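Local coordinates for protein muramoyltetrapeptide carboxypeptidase (Oxalobacter formigenes OXCC13, PDB 6UUK) that probably acts as a serine-type LD-carboxypeptidase that trims tetrapeptide stems of bacterial cell-wall muropeptides, at residues Y253-E256 and R257-Q261; F97-N100 and D101-S105. All blocks are in the same frame, centred on the assembly; numbering follows the deposited sequence.

Contact 1 (Y253-E256 and R257-Q261)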
loop_
_atom_site.group_PDB
_atom_site.type_symbol
_atom_site.label_atom_id
_atom_site.label_comp_id
_atom_site.label_asym_id
_atom_site.label_seq_id
_atom_site.Cartn_x
_atom_site.Cartn_y
_atom_site.Cartn_z
ATOM N N TYR B 253 -1.783 -7.313 -10.476
ATOM C CA TYR B 253 -1.606 -5.880 -10.693
ATOM C C TYR B 253 -1.375 -5.149 -9.376
ATOM O O TYR B 253 -0.674 -4.132 -9.350
ATOM C CB TYR B 253 -2.807 -5.293 -11.445
ATOM C CG TYR B 253 -4.013 -4.947 -10.594
ATOM C CD1 TYR B 253 -4.150 -3.688 -10.021
ATOM C CD2 TYR B 253 -5.030 -5.868 -10.393
ATOM C CE1 TYR B 253 -5.254 -3.368 -9.253
ATOM C CE2 TYR B 253 -6.139 -5.557 -9.628
ATOM C CZ TYR B 253 -6.245 -4.306 -9.061
ATOM O OH TYR B 253 -7.348 -3.994 -8.300
ATOM N N ARG B 254 -1.950 -5.650 -8.279
ATOM C CA ARG B 254 -1.627 -5.101 -6.968
ATOM C C ARG B 254 -0.205 -5.457 -6.558
ATOM O O ARG B 254 0.430 -4.708 -5.808
ATOM C CB ARG B 254 -2.620 -5.606 -5.922
ATOM C CG ARG B 254 -4.080 -5.410 -6.294
ATOM C CD ARG B 254 -4.997 -5.988 -5.227
ATOM N NE ARG B 254 -6.400 -5.948 -5.626
ATOM C CZ ARG B 254 -7.227 -4.944 -5.352
ATOM N NH1 ARG B 254 -6.793 -3.890 -4.677
ATOM N NH2 ARG B 254 -8.488 -4.994 -5.756
ATOM N N VAL B 255 0.306 -6.592 -7.036
ATOM C CA VAL B 255 1.690 -6.965 -6.761
ATOM C C VAL B 255 2.642 -6.070 -7.544
ATOM O O VAL B 255 3.633 -5.565 -7.002
ATOM C CB VAL B 255 1.918 -8.452 -7.086
ATOM C CG1 VAL B 255 3.357 -8.849 -6.791
ATOM C CG2 VAL B 255 0.945 -9.320 -6.302
ATOM N N GLU B 256 2.356 -5.859 -8.831
ATOM C CA GLU B 256 3.190 -4.980 -9.645
ATOM C C GLU B 256 3.144 -3.544 -9.143
ATOM O O GLU B 256 4.140 -2.819 -9.246
ATOM C CB GLU B 256 2.741 -5.036 -11.105
ATOM C CG GLU B 256 3.742 -4.458 -12.090
ATOM C CD GLU B 256 3.182 -4.371 -13.495
ATOM O OE1 GLU B 256 2.421 -3.421 -13.774
ATOM O OE2 GLU B 256 3.493 -5.258 -14.317
ATOM N N ARG B 257 2.002 -3.121 -8.601
ATOM C CA ARG B 257 1.870 -1.755 -8.105
ATOM C C ARG B 257 2.803 -1.508 -6.926
ATOM O O ARG B 257 3.570 -0.538 -6.919
ATOM C CB ARG B 257 0.416 -1.490 -7.715
ATOM C CG ARG B 257 0.130 -0.082 -7.229
ATOM C CD ARG B 257 -1.348 0.073 -6.922
ATOM N NE ARG B 257 -1.812 -0.958 -5.998
ATOM C CZ ARG B 257 -3.090 -1.224 -5.752
ATOM N NH1 ARG B 257 -4.043 -0.535 -6.366
ATOM N NH2 ARG B 257 -3.417 -2.181 -4.896
HETATM N N MSE B 258 2.759 -2.380 -5.925
HETATM C CA MSE B 258 3.599 -2.232 -4.742
HETATM C C MSE B 258 5.073 -2.441 -5.073
HETATM O O MSE B 258 5.949 -1.870 -4.423
HETATM C CB MSE B 258 3.152 -3.203 -3.650
HETATM C CG MSE B 258 1.778 -2.884 -3.087
HETATM SE SE MSE B 258 1.162 -4.177 -1.768
HETATM C CE MSE B 258 -0.468 -3.269 -1.201
ATOM N N LEU B 259 5.346 -3.262 -6.090
ATOM C CA LEU B 259 6.719 -3.414 -6.557
ATOM C C LEU B 259 7.203 -2.163 -7.277
ATOM O O LEU B 259 8.402 -1.862 -7.254
ATOM C CB LEU B 259 6.837 -4.635 -7.471
ATOM C CG LEU B 259 6.783 -6.004 -6.789
ATOM C CD1 LEU B 259 6.808 -7.119 -7.822
ATOM C CD2 LEU B 259 7.927 -6.159 -5.800
ATOM N N LEU B 260 6.295 -1.426 -7.920
ATOM C CA LEU B 260 6.680 -0.167 -8.546
ATOM C C LEU B 260 6.972 0.908 -7.508
ATOM O O LEU B 260 7.826 1.771 -7.739
ATOM C CB LEU B 260 5.589 0.307 -9.507
ATOM C CG LEU B 260 5.545 -0.386 -10.871
ATOM C CD1 LEU B 260 4.441 0.200 -11.736
ATOM C CD2 LEU B 260 6.892 -0.278 -11.569
ATOM N N GLN B 261 6.279 0.876 -6.367
ATOM C CA GLN B 261 6.586 1.821 -5.298
ATOM C C GLN B 261 7.982 1.577 -4.744
ATOM O O GLN B 261 8.732 2.526 -4.486
ATOM C CB GLN B 261 5.543 1.722 -4.185
ATOM C CG GLN B 261 5.779 2.693 -3.038
ATOM C CD GLN B 261 4.677 2.653 -2.001
ATOM O OE1 GLN B 261 3.897 1.704 -1.943
ATOM N NE2 GLN B 261 4.602 3.691 -1.176
#

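Contact 2 (F97-N100 and D101-S105)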
loop_
_atom_site.group_PDB
_atom_site.type_symbol
_atom_site.label_atom_id
_atom_site.label_comp_id
_atom_site.label_asym_id
_atom_site.label_seq_id
_atom_site.Cartn_x
_atom_site.Cartn_y
_atom_site.Cartn_z
ATOM N N PHE B 97 -7.733 -5.723 18.480
ATOM C CA PHE B 97 -6.422 -6.157 18.933
ATOM C C PHE B 97 -6.529 -6.911 20.256
ATOM O O PHE B 97 -7.534 -6.833 20.967
ATOM C CB PHE B 97 -5.490 -4.953 19.089
ATOM C CG PHE B 97 -5.691 -3.896 18.040
ATOM C CD1 PHE B 97 -5.030 -3.971 16.826
ATOM C CD2 PHE B 97 -6.546 -2.829 18.268
ATOM C CE1 PHE B 97 -5.216 -3.002 15.859
ATOM C CE2 PHE B 97 -6.737 -1.858 17.305
ATOM C CZ PHE B 97 -6.070 -1.943 16.099
ATOM N N ALA B 98 -5.465 -7.650 20.577
ATOM C CA ALA B 98 -5.422 -8.408 21.821
ATOM C C ALA B 98 -5.231 -7.525 23.046
ATOM O O ALA B 98 -5.439 -8.002 24.167
ATOM C CB ALA B 98 -4.309 -9.455 21.764
ATOM N N ALA B 99 -4.838 -6.269 22.860
ATOM C CA ALA B 99 -4.672 -5.318 23.953
ATOM C C ALA B 99 -4.508 -3.933 23.344
ATOM O O ALA B 99 -4.376 -3.782 22.126
ATOM C CB ALA B 99 -3.478 -5.671 24.845
ATOM N N ASN B 100 -4.523 -2.920 24.207
ATOM C CA ASN B 100 -4.311 -1.559 23.748
ATOM C C ASN B 100 -2.861 -1.376 23.299
ATOM O O ASN B 100 -1.984 -2.201 23.574
ATOM C CB ASN B 100 -4.670 -0.555 24.844
ATOM C CG ASN B 100 -3.867 -0.762 26.112
ATOM O OD1 ASN B 100 -2.736 -0.291 26.229
ATOM N ND2 ASN B 100 -4.453 -1.464 27.075
ATOM N N ASP B 101 -2.615 -0.270 22.590
ATOM C CA ASP B 101 -1.287 -0.024 22.035
ATOM C C ASP B 101 -0.228 0.030 23.130
ATOM O O ASP B 101 0.879 -0.492 22.959
ATOM C CB ASP B 101 -1.287 1.275 21.230
ATOM C CG ASP B 101 -2.373 1.304 20.173
ATOM O OD1 ASP B 101 -2.756 0.223 19.681
ATOM O OD2 ASP B 101 -2.842 2.411 19.833
ATOM N N GLU B 102 -0.554 0.652 24.264
ATOM C CA GLU B 102 0.408 0.747 25.356
ATOM C C GLU B 102 0.609 -0.598 26.043
ATOM O O GLU B 102 1.719 -0.901 26.493
ATOM C CB GLU B 102 -0.043 1.799 26.371
ATOM C CG GLU B 102 -0.208 3.203 25.798
ATOM C CD GLU B 102 -1.514 3.384 25.044
ATOM O OE1 GLU B 102 -2.405 2.518 25.181
ATOM O OE2 GLU B 102 -1.649 4.388 24.313
ATOM N N GLU B 103 -0.444 -1.413 26.132
ATOM C CA GLU B 103 -0.302 -2.724 26.757
ATOM C C GLU B 103 0.432 -3.695 25.842
ATOM O O GLU B 103 1.291 -4.456 26.303
ATOM C CB GLU B 103 -1.673 -3.277 27.144
ATOM C CG GLU B 103 -1.625 -4.647 27.807
ATOM C CD GLU B 103 -0.866 -4.639 29.123
ATOM O OE1 GLU B 103 -0.845 -3.588 29.798
ATOM O OE2 GLU B 103 -0.289 -5.688 29.482
ATOM N N ARG B 104 0.110 -3.685 24.546
ATOM C CA ARG B 104 0.847 -4.521 23.603
ATOM C C ARG B 104 2.313 -4.119 23.541
ATOM O O ARG B 104 3.185 -4.975 23.360
ATOM C CB ARG B 104 0.219 -4.443 22.210
ATOM C CG ARG B 104 -1.215 -4.932 22.133
ATOM C CD ARG B 104 -1.635 -5.204 20.694
ATOM N NE ARG B 104 -1.289 -4.107 19.794
ATOM C CZ ARG B 104 -2.047 -3.033 19.594
ATOM N NH1 ARG B 104 -3.197 -2.902 20.240
ATOM N NH2 ARG B 104 -1.652 -2.087 18.753
ATOM N N SER B 105 2.605 -2.825 23.694
ATOM C CA SER B 105 3.993 -2.376 23.682
ATOM C C SER B 105 4.731 -2.835 24.932
ATOM O O SER B 105 5.890 -3.260 24.855
ATOM C CB SER B 105 4.048 -0.855 23.556
ATOM O OG SER B 105 3.243 -0.403 22.485
#

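Contact 1 (Y253-E256 and R257-Q261)
R257 reaches back along the helix to lie beside Y253 and R254. Its NH2 settles alongside the aliphatic stem of R254, 3.6 Å from CG, while CE1 of Y253 lies over one face of its guanidinium, 4.2 Å from NH1. CG of R257 is anti to the backbone N (chi1 -178°), and the bend at chi3 (54°) then swings the guanidinium back toward the start of the helix. The R254 and R257 guanidinium planes stand 70° apart with NH1 of R254 3.8 Å from NH2 of R257, a pairing of like charges that probably costs some energy. The long methylenes of arginine suit the place, because R254 CG also packs over a face of the Y253 ring. Round the helix, V255 CG1 meets L259 CD1 at 4.0 Å, two branched apolar chains side by side on a buried face; V255 also touches L223, and L259 touches L300. E256 points elsewhere, its carboxylate held by Y127 and R131 of the second subunit. Four backbone bonds join the two segments, each running from an N to the O four residues earlier, among them L260 N to E256 O at 2.9 Å. This i to i+4 ladder is that of an alpha-helix, here the helix of the beta-alpha-beta unit formed by strand 242-248, helix 252-264 and strand 273-280.

Contact 2 (F97-N100 and D101-S105)
An N-cap opens helix 101-111: the side chain of N100 turns back over the first turn, and its OD1 accepts from E103 N at 2.6 Å. The donor stands above the amide plane, 47° out of it. With chi1 at 58°, CG sits between the backbone N and the carbonyl carbon, and this brings OD1 round to the first turn. Asparagine suits the position because its short side chain carries an acceptor just where a backbone N-H lacks a helical carbonyl; an alanine here would probably leave E103 N without that acceptor and weaken the start of the helix. The main chain of N100 serves too, its O receiving R104 N at 2.7 Å in a nearly straight bond.

R104 ties the loop to the helix through that backbone bond and through its flat group, which stacks on F97 with centres 4.6 Å apart and planes at 27°, an off-centre cation-pi contact. Its NH1 also hydrogen-bonds A99 O at the guanidinium edge, though the modelled length of 2.4 Å is doubtful. D101 completes the grip through a salt bridge, OD1 to R104 NH2 at 2.7 Å, so arginine supplies both charge and a flat face. A99 is small enough for its CB to rest against both E103 CG and R104 CG, each 3.6 Å away. The carboxylate of E103 leads off to R106. In sequence the turn links strand 83-86 to helix 101-111, which leads on to strand 119-122; R104 also lies against L132, and D101 OD2 is hydrogen-bonded to W299, on helix 293-303 of the second subunit.

Overall arrangement
From the N terminus the chain first meets contact 2, where the loop following strand 83-86 turns into helix 101-111 in the N-terminal domain. After strands 119-122, 147-150 and 168-170 of the same six-stranded sheet, it passes into the second, seven-stranded sheet and reaches contact 1 on helix 252-264. Both are local and close no long loop; they lie in series, neither nesting nor crossing, with centres 31 Å apart and nearest atoms about 18 Å apart. Each sits in a different part of the fold, yet both border the second subunit. W299, the partner of D101 across the interface, touches E256 within its own chain, so contact 2 of one subunit and contact 1 of the other meet at the same interface.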